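PDB 3L12: putative Glycerophosphoryl diester phosphodiesterase from Silicibacter pomeroyi, which belongs to the glycerophosphoryl diester phosphodiesterase family of TIM-barrel proteins and holds a magnesium ion in an acidic site. Local coordinates for residues V256-V261 / M285-V290; G4-L8 / P201-T205; V276-I282 / Y297-T301; P204-Q210 / G246-Y252. One frame throughout, in Å; residues are numbered along the deposited sequence. Where two conformers were deposited one is given.

Contact 1: V256-V261 / M285-V290; sequences VTPELV and MATTGV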
loop_
_atom_site.group_PDB
_atom_site.type_symbol
_atom_site.label_atom_id
_atom_site.label_comp_id
_atom_site.label_asym_id
_atom_site.label_seq_id
_atom_site.Cartn_x
_atom_site.Cartn_y
_atom_site.Cartn_z
ATOM N N VAL A 256 15.646 4.307 -23.447
ATOM C CA VAL A 256 16.848 3.703 -22.944
ATOM C C VAL A 256 17.310 2.507 -23.765
ATOM O O VAL A 256 16.487 1.709 -24.225
ATOM C CB VAL A 256 16.587 3.189 -21.511
ATOM C CG1 VAL A 256 17.699 2.268 -20.961
ATOM C CG2 VAL A 256 16.320 4.366 -20.557
ATOM N N THR A 257 18.620 2.419 -23.952
ATOM C CA THR A 257 19.266 1.272 -24.603
ATOM C C THR A 257 20.471 0.973 -23.725
ATOM O O THR A 257 20.931 1.849 -22.999
ATOM C CB THR A 257 19.735 1.579 -26.008
ATOM O OG1 THR A 257 20.692 2.644 -25.968
ATOM C CG2 THR A 257 18.571 1.995 -26.886
ATOM N N PRO A 258 20.994 -0.255 -23.751
ATOM C CA PRO A 258 22.151 -0.522 -22.886
ATOM C C PRO A 258 23.407 0.247 -23.278
ATOM O O PRO A 258 24.235 0.543 -22.413
ATOM C CB PRO A 258 22.380 -2.021 -23.066
ATOM C CG PRO A 258 21.099 -2.548 -23.519
ATOM C CD PRO A 258 20.456 -1.495 -24.341
ATOM N N GLU A 259 23.518 0.548 -24.564
ATOM C CA GLU A 259 24.634 1.316 -25.095
ATOM C C GLU A 259 24.560 2.750 -24.552
ATOM O O GLU A 259 25.599 3.273 -24.110
ATOM C CB GLU A 259 24.726 1.250 -26.636
ATOM C CG GLU A 259 23.397 1.237 -27.445
ATOM C CD GLU A 259 22.605 -0.114 -27.369
ATOM O OE1 GLU A 259 21.637 -0.303 -28.134
ATOM O OE2 GLU A 259 22.938 -0.985 -26.537
ATOM N N LEU A 260 23.357 3.363 -24.552
ATOM C CA LEU A 260 23.207 4.714 -23.974
ATOM C C LEU A 260 23.519 4.686 -22.478
ATOM O O LEU A 260 24.163 5.590 -21.987
ATOM C CB LEU A 260 21.823 5.334 -24.224
ATOM C CG LEU A 260 21.554 5.978 -25.574
ATOM C CD1 LEU A 260 20.040 6.119 -25.872
ATOM C CD2 LEU A 260 22.296 7.364 -25.716
ATOM N N VAL A 261 23.088 3.644 -21.749
ATOM C CA VAL A 261 23.401 3.531 -20.321
ATOM C C VAL A 261 24.903 3.385 -20.091
ATOM O O VAL A 261 25.480 4.049 -19.213
ATOM C CB VAL A 261 22.635 2.361 -19.629
ATOM C CG1 VAL A 261 23.228 2.096 -18.230
ATOM C CG2 VAL A 261 21.122 2.612 -19.613
HETATM N N MSE A 285 14.597 -3.103 -17.936
HETATM C CA MSE A 285 15.392 -1.999 -17.421
HETATM C C MSE A 285 16.467 -2.495 -16.448
HETATM O O MSE A 285 17.598 -2.057 -16.523
HETATM C CB MSE A 285 14.551 -0.891 -16.751
HETATM C CG MSE A 285 13.708 -0.088 -17.667
HETATM SE SE MSE A 285 14.716 0.806 -19.113
HETATM C CE MSE A 285 14.597 -0.527 -20.465
ATOM N N ALA A 286 16.110 -3.429 -15.559
ATOM C CA ALA A 286 17.113 -4.027 -14.681
ATOM C C ALA A 286 18.270 -4.638 -15.494
ATOM O O ALA A 286 19.443 -4.479 -15.131
ATOM C CB ALA A 286 16.476 -5.067 -13.698
ATOM N N THR A 287 17.944 -5.418 -16.524
ATOM C CA THR A 287 18.944 -6.093 -17.359
ATOM C C THR A 287 19.901 -5.130 -18.072
ATOM O O THR A 287 21.070 -5.409 -18.328
ATOM C CB THR A 287 18.235 -6.958 -18.425
ATOM O OG1 THR A 287 17.403 -7.918 -17.766
ATOM C CG2 THR A 287 19.204 -7.707 -19.322
ATOM N N THR A 288 19.372 -3.531 -18.479
ATOM C CA THR A 288 20.178 -2.560 -19.164
ATOM C C THR A 288 21.303 -2.123 -18.243
ATOM O O THR A 288 22.285 -1.538 -18.689
ATOM C CB THR A 288 19.384 -1.327 -19.593
ATOM O OG1 THR A 288 18.936 -0.638 -18.427
ATOM C CG2 THR A 288 18.204 -1.730 -20.457
ATOM N N GLY A 289 21.183 -2.375 -16.949
ATOM C CA GLY A 289 22.232 -1.871 -16.080
ATOM C C GLY A 289 21.982 -0.465 -15.498
ATOM O O GLY A 289 22.876 0.108 -14.949
ATOM N N VAL A 290 20.762 0.064 -15.590
ATOM C CA VAL A 290 20.465 1.354 -14.977
ATOM C C VAL A 290 20.755 1.251 -13.493
ATOM O O VAL A 290 20.661 0.145 -12.874
ATOM C CB VAL A 290 18.991 1.822 -15.231
ATOM C CG1 VAL A 290 18.723 2.030 -16.723
ATOM C CG2 VAL A 290 17.965 0.835 -14.602
HETATM O O HOH W 1 24.650 -0.666 -19.912
#
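V256 meets the selenium end of the selenomethionine M285 tip to tip, its CG1 lying 3.8 Å from M285 SE. With CG1 anti to the backbone N (chi1 168°), this methyl also reaches T288, and the two side chains cross at about a right angle. M285 gets there by bending at chi2 and chi3, which swings SE back toward V256. V261 makes a second apolar patch: its CG2 sits 3.8 Å from V290 CG1, the two valines crossing squarely, while its CG1 rests against the carbonyl oxygens of T288 and G289. P258 CG makes a looser touch with T288 CG2, at 4.3 Å.

The two helix ends look after their own polar groups. T257 is the N-cap of helix 258-266, its OG1 accepting from L260 N at 3.1 Å. Across from it helix 279-288 closes in a Schellman motif at G289, whose phi is positive. T288 is modelled in two conformers; in one of them its OG1 appears to donate to M285 O, a bond best taken as doubtful.

Behind the contact, V256, M285 and V290 all lean on T273 of strand 270-273. No direct hydrogen bond links the segments, although a water bridges P258 O and T288 O. The start of one outer helix thus meets the end of the next mainly through methyl and selenium packing, with one water bridge between the backbones.

Contact 2: G4-L8 / P201-T205; sequences GFSQL and PDLPT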
loop_
_atom_site.group_PDB
_atom_site.type_symbol
_atom_site.label_atom_id
_atom_site.label_comp_id
_atom_site.label_asym_id
_atom_site.label_seq_id
_atom_site.Cartn_x
_atom_site.Cartn_y
_atom_site.Cartn_z
ATOM N N GLY A 4 32.259 14.067 -5.210
ATOM C CA GLY A 4 32.030 13.683 -3.789
ATOM C C GLY A 4 30.678 14.127 -3.248
ATOM O O GLY A 4 30.621 14.864 -2.254
ATOM N N PHE A 5 29.596 13.691 -3.900
ATOM C CA PHE A 5 28.232 14.015 -3.478
ATOM C C PHE A 5 27.688 12.820 -2.688
ATOM O O PHE A 5 27.392 11.783 -3.270
ATOM C CB PHE A 5 27.347 14.248 -4.683
ATOM C CG PHE A 5 27.657 15.502 -5.452
ATOM C CD1 PHE A 5 27.161 16.718 -5.035
ATOM C CD2 PHE A 5 28.360 15.448 -6.635
ATOM C CE1 PHE A 5 27.408 17.877 -5.763
ATOM C CE2 PHE A 5 28.607 16.608 -7.366
ATOM C CZ PHE A 5 28.133 17.823 -6.919
ATOM N N SER A 6 27.528 12.990 -1.380
ATOM C CA SER A 6 27.090 11.896 -0.500
ATOM C C SER A 6 25.649 11.470 -0.792
ATOM O O SER A 6 25.217 10.324 -0.517
ATOM C CB SER A 6 27.231 12.323 0.963
ATOM O OG SER A 6 26.098 13.085 1.338
ATOM N N GLN A 7 24.892 12.383 -1.379
ATOM C CA GLN A 7 23.515 12.100 -1.740
ATOM C C GLN A 7 23.406 10.973 -2.783
ATOM O O GLN A 7 22.376 10.296 -2.857
ATOM C CB GLN A 7 22.814 13.332 -2.316
ATOM C CG GLN A 7 22.849 14.604 -1.465
ATOM C CD GLN A 7 24.117 15.443 -1.641
ATOM O OE1 GLN A 7 25.119 15.015 -2.235
ATOM N NE2 GLN A 7 24.061 16.662 -1.129
ATOM N N LEU A 8 24.424 10.824 -3.618
ATOM C CA LEU A 8 24.374 9.836 -4.692
ATOM C C LEU A 8 24.549 8.410 -4.204
ATOM O O LEU A 8 24.268 7.488 -4.967
ATOM C CB LEU A 8 25.413 10.170 -5.756
ATOM C CG LEU A 8 25.282 11.575 -6.372
ATOM C CD1 LEU A 8 26.405 11.809 -7.369
ATOM C CD2 LEU A 8 23.891 11.782 -7.030
ATOM N N PRO A 201 25.728 24.443 -4.933
ATOM C CA PRO A 201 26.645 23.553 -5.612
ATOM C C PRO A 201 26.887 22.251 -4.860
ATOM O O PRO A 201 27.429 21.300 -5.439
ATOM C CB PRO A 201 27.947 24.371 -5.685
ATOM C CG PRO A 201 27.806 25.392 -4.640
ATOM C CD PRO A 201 26.371 25.735 -4.620
ATOM N N ASP A 202 26.490 22.226 -3.594
ATOM C CA ASP A 202 26.592 21.047 -2.757
ATOM C C ASP A 202 25.550 19.986 -3.081
ATOM O O ASP A 202 25.745 18.847 -2.705
ATOM C CB ASP A 202 26.516 21.427 -1.268
ATOM C CG ASP A 202 25.320 22.325 -0.908
ATOM O OD1 ASP A 202 25.131 23.436 -1.514
ATOM O OD2 ASP A 202 24.589 21.921 0.041
ATOM N N LEU A 203 24.476 20.342 -3.804
ATOM C CA LEU A 203 23.410 19.400 -4.142
ATOM C C LEU A 203 23.582 18.962 -5.586
ATOM O O LEU A 203 23.708 19.820 -6.488
ATOM C CB LEU A 203 22.028 20.014 -3.910
ATOM C CG LEU A 203 21.740 20.617 -2.542
ATOM C CD1 LEU A 203 20.274 21.101 -2.512
ATOM C CD2 LEU A 203 21.993 19.631 -1.426
ATOM N N PRO A 204 23.612 17.646 -5.831
ATOM C CA PRO A 204 23.765 17.234 -7.202
ATOM C C PRO A 204 22.501 17.554 -8.017
ATOM O O PRO A 204 21.417 17.729 -7.454
ATOM C CB PRO A 204 24.073 15.736 -7.100
ATOM C CG PRO A 204 23.432 15.294 -5.845
ATOM C CD PRO A 204 23.485 16.502 -4.917
ATOM N N THR A 205 22.680 17.620 -9.341
ATOM C CA THR A 205 21.633 17.947 -10.285
ATOM C C THR A 205 21.364 16.713 -11.158
ATOM O O THR A 205 22.308 16.002 -11.572
ATOM C CB THR A 205 21.997 19.194 -11.153
ATOM O OG1 THR A 205 23.270 18.997 -11.758
ATOM C CG2 THR A 205 22.055 20.477 -10.295
#
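F5 and P204 run past each other in opposite directions, P204 CB set over one face of the F5 ring, toward its rim. This CB makes a CH-pi contact, 4.0 Å from the centroid of the F5 ring and 18° off its normal. The rim of the same ring is turned to the backbone: F5 CE1 comes within 3.4 Å of P201 O, and CD1 lies near D202 O, both oxygens being close to the ring plane. L8 takes another side of the proline, also antiparallel to it, with L8 CD2 3.7 Å from P204 CG.

Q7 reaches over the proline from the 3-10 turn. A bend at chi2 (84°) folds its amide against P204, so that OE1 lies 3.5 Å from P204 CD and NE2 passes beside L203 CD2. Q7 NE2 donates to D202 O at 3.2 Å; the bond is bent, 140° at the hydrogen, and the donor is tilted from the carbonyl plane. The same NE2 also bonds to E180 O, its stronger partner.

The N-terminal segment is therefore clasped to the loop leading into strand 205-209 mainly by a proline covered on several sides. C-H groups that are probably slightly polarised, on the ring rim and next to the proline nitrogen, face oxygens, and one amide ties two backbone carbonyls together.

Contact 3: V276-I282 / Y297-T301; sequences VNEPEDI and YPGRT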
loop_
_atom_site.group_PDB
_atom_site.type_symbol
_atom_site.label_atom_id
_atom_site.label_comp_id
_atom_site.label_asym_id
_atom_site.label_seq_id
_atom_site.Cartn_x
_atom_site.Cartn_y
_atom_site.Cartn_z
ATOM N N VAL A 276 8.506 3.171 -14.583
ATOM C CA VAL A 276 8.497 1.799 -15.135
ATOM C C VAL A 276 7.576 0.969 -14.292
ATOM O O VAL A 276 7.860 0.704 -13.103
ATOM C CB VAL A 276 9.950 1.213 -15.247
ATOM C CG1 VAL A 276 9.979 0.009 -16.163
ATOM C CG2 VAL A 276 11.048 2.273 -15.694
ATOM N N ASN A 277 6.490 0.471 -14.896
ATOM C CA ASN A 277 5.438 -0.228 -14.178
ATOM C C ASN A 277 5.131 -1.623 -14.673
ATOM O O ASN A 277 4.820 -2.497 -13.880
ATOM C CB ASN A 277 4.147 0.586 -14.254
ATOM C CG ASN A 277 4.248 1.923 -13.530
ATOM O OD1 ASN A 277 5.086 2.087 -12.608
ATOM N ND2 ASN A 277 3.356 2.874 -13.892
ATOM N N GLU A 278 5.214 -1.885 -15.968
ATOM C CA GLU A 278 4.856 -3.237 -16.434
ATOM C C GLU A 278 6.003 -4.200 -16.155
ATOM O O GLU A 278 7.187 -3.858 -16.310
ATOM C CB GLU A 278 4.544 -3.187 -17.915
ATOM C CG GLU A 278 3.395 -2.232 -18.224
ATOM C CD GLU A 278 2.102 -2.563 -17.491
ATOM O OE1 GLU A 278 1.820 -3.755 -17.310
ATOM O OE2 GLU A 278 1.380 -1.631 -17.014
ATOM N N PRO A 279 5.675 -5.423 -15.740
ATOM C CA PRO A 279 6.717 -6.380 -15.379
ATOM C C PRO A 279 7.815 -6.609 -16.402
ATOM O O PRO A 279 9.015 -6.648 -16.039
ATOM C CB PRO A 279 5.914 -7.650 -15.105
ATOM C CG PRO A 279 4.579 -7.228 -14.850
ATOM C CD PRO A 279 4.332 -5.896 -15.417
ATOM N N GLU A 280 7.465 -6.760 -17.676
ATOM C CA GLU A 280 8.480 -6.964 -18.708
ATOM C C GLU A 280 9.383 -5.729 -18.876
ATOM O O GLU A 280 10.527 -5.885 -19.277
ATOM C CB GLU A 280 7.862 -7.350 -20.079
ATOM C CG GLU A 280 7.127 -8.726 -20.183
ATOM C CD GLU A 280 6.043 -8.773 -21.301
ATOM O OE1 GLU A 280 5.787 -9.869 -21.880
ATOM O OE2 GLU A 280 5.433 -7.701 -21.601
ATOM N N ASP A 281 8.847 -4.528 -18.626
ATOM C CA ASP A 281 9.633 -3.276 -18.701
ATOM C C ASP A 281 10.570 -3.160 -17.510
ATOM O O ASP A 281 11.736 -2.838 -17.666
ATOM C CB ASP A 281 8.734 -2.061 -18.781
ATOM C CG ASP A 281 7.858 -2.024 -20.066
ATOM O OD1 ASP A 281 8.238 -2.598 -21.105
ATOM O OD2 ASP A 281 6.765 -1.418 -19.988
ATOM N N ILE A 282 10.061 -3.510 -16.344
ATOM C CA ILE A 282 10.912 -3.496 -15.113
ATOM C C ILE A 282 12.087 -4.426 -15.294
ATOM O O ILE A 282 13.257 -4.046 -15.112
ATOM C CB ILE A 282 10.090 -3.822 -13.873
ATOM C CG1 ILE A 282 9.029 -2.750 -13.609
ATOM C CG2 ILE A 282 10.993 -3.997 -12.635
ATOM C CD1 ILE A 282 7.922 -3.175 -12.623
ATOM N N TYR A 297 4.790 1.353 -8.738
ATOM C CA TYR A 297 4.510 0.071 -8.075
ATOM C C TYR A 297 5.783 -0.475 -7.439
ATOM O O TYR A 297 6.410 -1.376 -7.984
ATOM C CB TYR A 297 3.967 -0.937 -9.088
ATOM C CG TYR A 297 2.635 -0.529 -9.669
ATOM C CD1 TYR A 297 1.442 -0.861 -9.020
ATOM C CD2 TYR A 297 2.579 0.200 -10.849
ATOM C CE1 TYR A 297 0.193 -0.466 -9.534
ATOM C CE2 TYR A 297 1.349 0.629 -11.349
ATOM C CZ TYR A 297 0.191 0.296 -10.718
ATOM O OH TYR A 297 -1.068 0.663 -11.226
ATOM N N PRO A 298 6.159 0.099 -6.302
ATOM C CA PRO A 298 7.442 -0.363 -5.689
ATOM C C PRO A 298 7.436 -1.838 -5.302
ATOM O O PRO A 298 8.458 -2.501 -5.503
ATOM C CB PRO A 298 7.590 0.530 -4.443
ATOM C CG PRO A 298 6.550 1.543 -4.515
ATOM C CD PRO A 298 5.588 1.264 -5.611
ATOM N N GLY A 299 6.335 -2.383 -4.773
ATOM C CA GLY A 299 6.345 -3.796 -4.408
ATOM C C GLY A 299 6.568 -4.677 -5.618
ATOM O O GLY A 299 7.289 -5.659 -5.532
ATOM N N ARG A 300 5.866 -4.395 -6.727
ATOM C CA ARG A 300 6.020 -5.132 -7.976
ATOM C C ARG A 300 7.470 -5.135 -8.412
ATOM O O ARG A 300 8.006 -6.185 -8.838
ATOM C CB ARG A 300 5.124 -4.486 -9.025
ATOM C CG ARG A 300 5.236 -5.162 -10.379
ATOM C CD ARG A 300 4.387 -4.430 -11.426
ATOM N NE ARG A 300 2.965 -4.479 -11.030
ATOM C CZ ARG A 300 2.008 -3.773 -11.634
ATOM N NH1 ARG A 300 2.297 -2.898 -12.612
ATOM N NH2 ARG A 300 0.749 -3.924 -11.259
ATOM N N THR A 301 8.094 -3.946 -8.330
ATOM C CA THR A 301 9.494 -3.759 -8.717
ATOM C C THR A 301 10.417 -4.529 -7.794
ATOM O O THR A 301 11.352 -5.228 -8.229
ATOM C CB THR A 301 9.828 -2.270 -8.774
ATOM O OG1 THR A 301 8.978 -1.648 -9.756
ATOM C CG2 THR A 301 11.300 -2.094 -9.211
HETATM O O HOH W 2 0.650 -1.151 -14.323
#
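N277 O takes a nearly straight hydrogen bond from R300 NH1, 2.9 Å long with 165° at the hydrogen. The oxygen lies in the guanidinium plane, but the donor stands 50° above the carbonyl plane and so misses the lone pairs. R300 NH1 has a second partner, water 2, which relays it to E278 OE2 without direct contact between the two charges. The arginine runs out extended and then bends at chi3 (-62°), setting its guanidinium across the rim of the Y297 ring, with Y297 CG 3.8 Å from the guanidinium plane, over its centre.

N277 meets the rim of Y297: its amide stands almost perpendicular to the ring, and N277 OD1 is 3.6 Å from Y297 CD2. The far end of that amide is held by D296, through ND2. Further along the helices, I282 CD1 touches both R300 CD at 3.9 Å and T301 OG1 at 3.4 Å, while the CG2 methyls of I282 and T301 meet.

The contact brings together the first turns of helices 279-288 and 298-307, successive outer helices joined through strand 292-295. P279 and I282 continue the packing onto I304, and the salt bridge of R300 reaches D117 of the second subunit.

Contact 4: P204-Q210 / G246-Y252; sequences PTSYLSQ and GQLWCPY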
loop_
_atom_site.group_PDB
_atom_site.type_symbol
_atom_site.label_atom_id
_atom_site.label_comp_id
_atom_site.label_asym_id
_atom_site.label_seq_id
_atom_site.Cartn_x
_atom_site.Cartn_y
_atom_site.Cartn_z
ATOM N N PRO A 204 23.612 17.646 -5.831
ATOM C CA PRO A 204 23.765 17.234 -7.202
ATOM C C PRO A 204 22.501 17.554 -8.017
ATOM O O PRO A 204 21.417 17.729 -7.454
ATOM C CB PRO A 204 24.073 15.736 -7.100
ATOM C CG PRO A 204 23.432 15.294 -5.845
ATOM C CD PRO A 204 23.485 16.502 -4.917
ATOM N N THR A 205 22.680 17.620 -9.341
ATOM C CA THR A 205 21.633 17.947 -10.285
ATOM C C THR A 205 21.364 16.713 -11.158
ATOM O O THR A 205 22.308 16.002 -11.572
ATOM C CB THR A 205 21.997 19.194 -11.153
ATOM O OG1 THR A 205 23.270 18.997 -11.758
ATOM C CG2 THR A 205 22.055 20.477 -10.295
ATOM N N SER A 206 20.084 16.522 -11.458
ATOM C CA SER A 206 19.574 15.382 -12.216
ATOM C C SER A 206 18.692 15.854 -13.369
ATOM O O SER A 206 17.734 16.584 -13.168
ATOM C CB SER A 206 18.769 14.521 -11.249
ATOM O OG SER A 206 18.102 13.481 -11.907
ATOM N N TYR A 207 19.030 15.406 -14.579
ATOM C CA TYR A 207 18.459 15.888 -15.835
ATOM C C TYR A 207 17.486 14.887 -16.461
ATOM O O TYR A 207 17.904 13.807 -16.927
ATOM C CB TYR A 207 19.613 16.158 -16.799
ATOM C CG TYR A 207 20.405 17.444 -16.494
ATOM C CD1 TYR A 207 21.209 17.564 -15.350
ATOM C CD2 TYR A 207 20.390 18.518 -17.373
ATOM C CE1 TYR A 207 21.937 18.729 -15.106
ATOM C CE2 TYR A 207 21.123 19.705 -17.120
ATOM C CZ TYR A 207 21.864 19.811 -15.972
ATOM O OH TYR A 207 22.564 20.975 -15.682
ATOM N N LEU A 208 16.213 15.219 -16.409
ATOM C CA LEU A 208 15.163 14.445 -17.016
ATOM C C LEU A 208 15.220 14.641 -18.519
ATOM O O LEU A 208 15.486 15.772 -19.026
ATOM C CB LEU A 208 13.778 14.914 -16.550
ATOM C CG LEU A 208 13.438 14.436 -15.153
ATOM C CD1 LEU A 208 12.309 15.239 -14.471
ATOM C CD2 LEU A 208 13.031 12.955 -15.293
ATOM N N SER A 209 14.888 13.581 -19.242
ATOM C CA SER A 209 14.712 13.681 -20.700
ATOM C C SER A 209 13.596 12.723 -21.136
ATOM O O SER A 209 13.329 11.695 -20.483
ATOM C CB SER A 209 16.010 13.363 -21.449
ATOM O OG SER A 209 16.396 12.017 -21.212
ATOM N N GLN A 210 12.923 13.082 -22.214
ATOM C CA GLN A 210 11.892 12.239 -22.821
ATOM C C GLN A 210 11.807 12.624 -24.319
ATOM O O GLN A 210 11.534 13.775 -24.646
ATOM C CB GLN A 210 10.552 12.387 -22.121
ATOM C CG GLN A 210 9.455 11.496 -22.739
ATOM C CD GLN A 210 8.172 11.597 -22.026
ATOM O OE1 GLN A 210 7.767 12.684 -21.610
ATOM N NE2 GLN A 210 7.492 10.474 -21.863
ATOM N N GLY A 246 25.683 18.007 -14.980
ATOM C CA GLY A 246 24.802 17.128 -14.185
ATOM C C GLY A 246 25.510 15.879 -13.662
ATOM O O GLY A 246 26.523 15.427 -14.252
ATOM N N GLN A 247 24.961 15.335 -12.573
ATOM C CA GLN A 247 25.431 14.085 -11.984
ATOM C C GLN A 247 24.560 12.877 -12.388
ATOM O O GLN A 247 25.046 11.755 -12.368
ATOM C CB GLN A 247 25.473 14.173 -10.472
ATOM C CG GLN A 247 26.653 14.946 -9.914
ATOM C CD GLN A 247 26.637 16.410 -10.312
ATOM O OE1 GLN A 247 25.644 17.100 -10.139
ATOM N NE2 GLN A 247 27.762 16.893 -10.865
ATOM N N LEU A 248 23.297 13.128 -12.714
ATOM C CA LEU A 248 22.357 12.055 -13.116
ATOM C C LEU A 248 21.678 12.406 -14.436
ATOM O O LEU A 248 21.370 13.577 -14.722
ATOM C CB LEU A 248 21.273 11.856 -12.076
ATOM C CG LEU A 248 21.584 11.426 -10.645
ATOM C CD1 LEU A 248 21.968 12.641 -9.880
ATOM C CD2 LEU A 248 20.339 10.713 -9.998
ATOM N N TRP A 249 21.416 11.361 -15.218
ATOM C CA TRP A 249 20.637 11.461 -16.435
ATOM C C TRP A 249 19.457 10.565 -16.204
ATOM O O TRP A 249 19.635 9.398 -15.851
ATOM C CB TRP A 249 21.423 10.974 -17.655
ATOM C CG TRP A 249 20.576 10.893 -18.916
ATOM C CD1 TRP A 249 19.643 11.774 -19.349
ATOM C CD2 TRP A 249 20.651 9.865 -19.914
ATOM N NE1 TRP A 249 19.080 11.334 -20.559
ATOM C CE2 TRP A 249 19.689 10.165 -20.909
ATOM C CE3 TRP A 249 21.398 8.688 -20.026
ATOM C CZ2 TRP A 249 19.484 9.348 -22.019
ATOM C CZ3 TRP A 249 21.187 7.873 -21.118
ATOM C CH2 TRP A 249 20.219 8.205 -22.089
ATOM N N CYS A 250 18.251 11.088 -16.380
ATOM C CA CYS A 250 17.019 10.354 -16.089
ATOM C C CYS A 250 16.116 10.308 -17.284
ATOM O O CYS A 250 15.176 11.062 -17.416
ATOM C CB CYS A 250 16.253 10.931 -14.891
ATOM S SG CYS A 250 17.226 10.803 -13.353
ATOM N N PRO A 251 16.417 9.394 -18.207
ATOM C CA PRO A 251 15.589 9.232 -19.390
ATOM C C PRO A 251 14.350 8.390 -19.205
ATOM O O PRO A 251 14.326 7.412 -18.405
ATOM C CB PRO A 251 16.500 8.489 -20.337
ATOM C CG PRO A 251 17.331 7.622 -19.422
ATOM C CD PRO A 251 17.548 8.454 -18.174
ATOM N N TYR A 252 13.318 8.748 -19.950
ATOM C CA TYR A 252 12.100 7.971 -19.994
ATOM C C TYR A 252 12.476 6.558 -20.494
ATOM O O TYR A 252 13.333 6.404 -21.372
ATOM C CB TYR A 252 11.111 8.616 -20.927
ATOM C CG TYR A 252 9.782 7.906 -20.998
ATOM C CD1 TYR A 252 8.949 7.866 -19.900
ATOM C CD2 TYR A 252 9.333 7.366 -22.202
ATOM C CE1 TYR A 252 7.710 7.236 -19.965
ATOM C CE2 TYR A 252 8.092 6.741 -22.270
ATOM C CZ TYR A 252 7.309 6.684 -21.147
ATOM O OH TYR A 252 6.071 6.058 -21.210
HETATM O O HOH W 3 25.556 19.834 -10.354
#
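Backbone bonds come first. Strands 205-209 and 248-251 run parallel, and Y207 and S209 each give their N-H to the neighbouring strand (L248 O, C250 O) and accept one back. The shortest rung is C250 N to Y207 O, 2.8 Å. At the entry, T205 O takes two donors, Q247 N at 2.9 Å and L248 N at 3.2 Å, both in its carbonyl plane. Y252 N to S209 O closes the far end.

Side-chain hydrogen bonds extend the ladder. Q247 OE1 accepts from T205 N at 3.1 Å in an almost linear bond (171°), standing in for a backbone carbonyl. W249 NE1 donates to S209 OG at 2.8 Å; chi1 of 63° turns that hydroxyl across to the indole edge. Y207 OH bonds to R197, and S206 OG, near C250 SG, to H186.

Packing fills in the faces. Y207 CE1 presses to 3.4 Å on the bare CA of G246. Q210 NE2 lies 3.4 Å above the Y252 ring plane, over its centre, with the amide inclined 56° to the ring. L208 CD2 rests on C250 CB.

Y207, S209 and W249 face helix 237-244, whereas S206, L208, L248 and C250 make the opposite face. This protein's magnesium site lies near that second face, the side chain of L208 being about 6 Å from the ion. Neighbouring parallel strands inside a layer of helices are characteristic of the TIM barrel.

Overall arrangement
Contacts 1 and 2 both pack on contact 4. Contact 2 shares P204 and T205 with it, leading into strand 205-209, and meets it through L8 CD2, 3.5 Å from L248 CD1 at the start of strand 248-251. In contact 1, V256 CG2 lies 3.6 Å from P251 CG, as helix 258-266 follows strand 248-251. Contact 3 stays about 7 Å from contact 4 at the nearest atoms and is linked through contact 1: the two use opposite ends of helix 279-288 and touch through M285 CG and V276 CG1 at 4.0 Å. The magnesium ion, bound by E50, D52 and E149, is about 6 Å from the side chain of L208 in contact 4 and about 12 Å from that of N277 in contact 3.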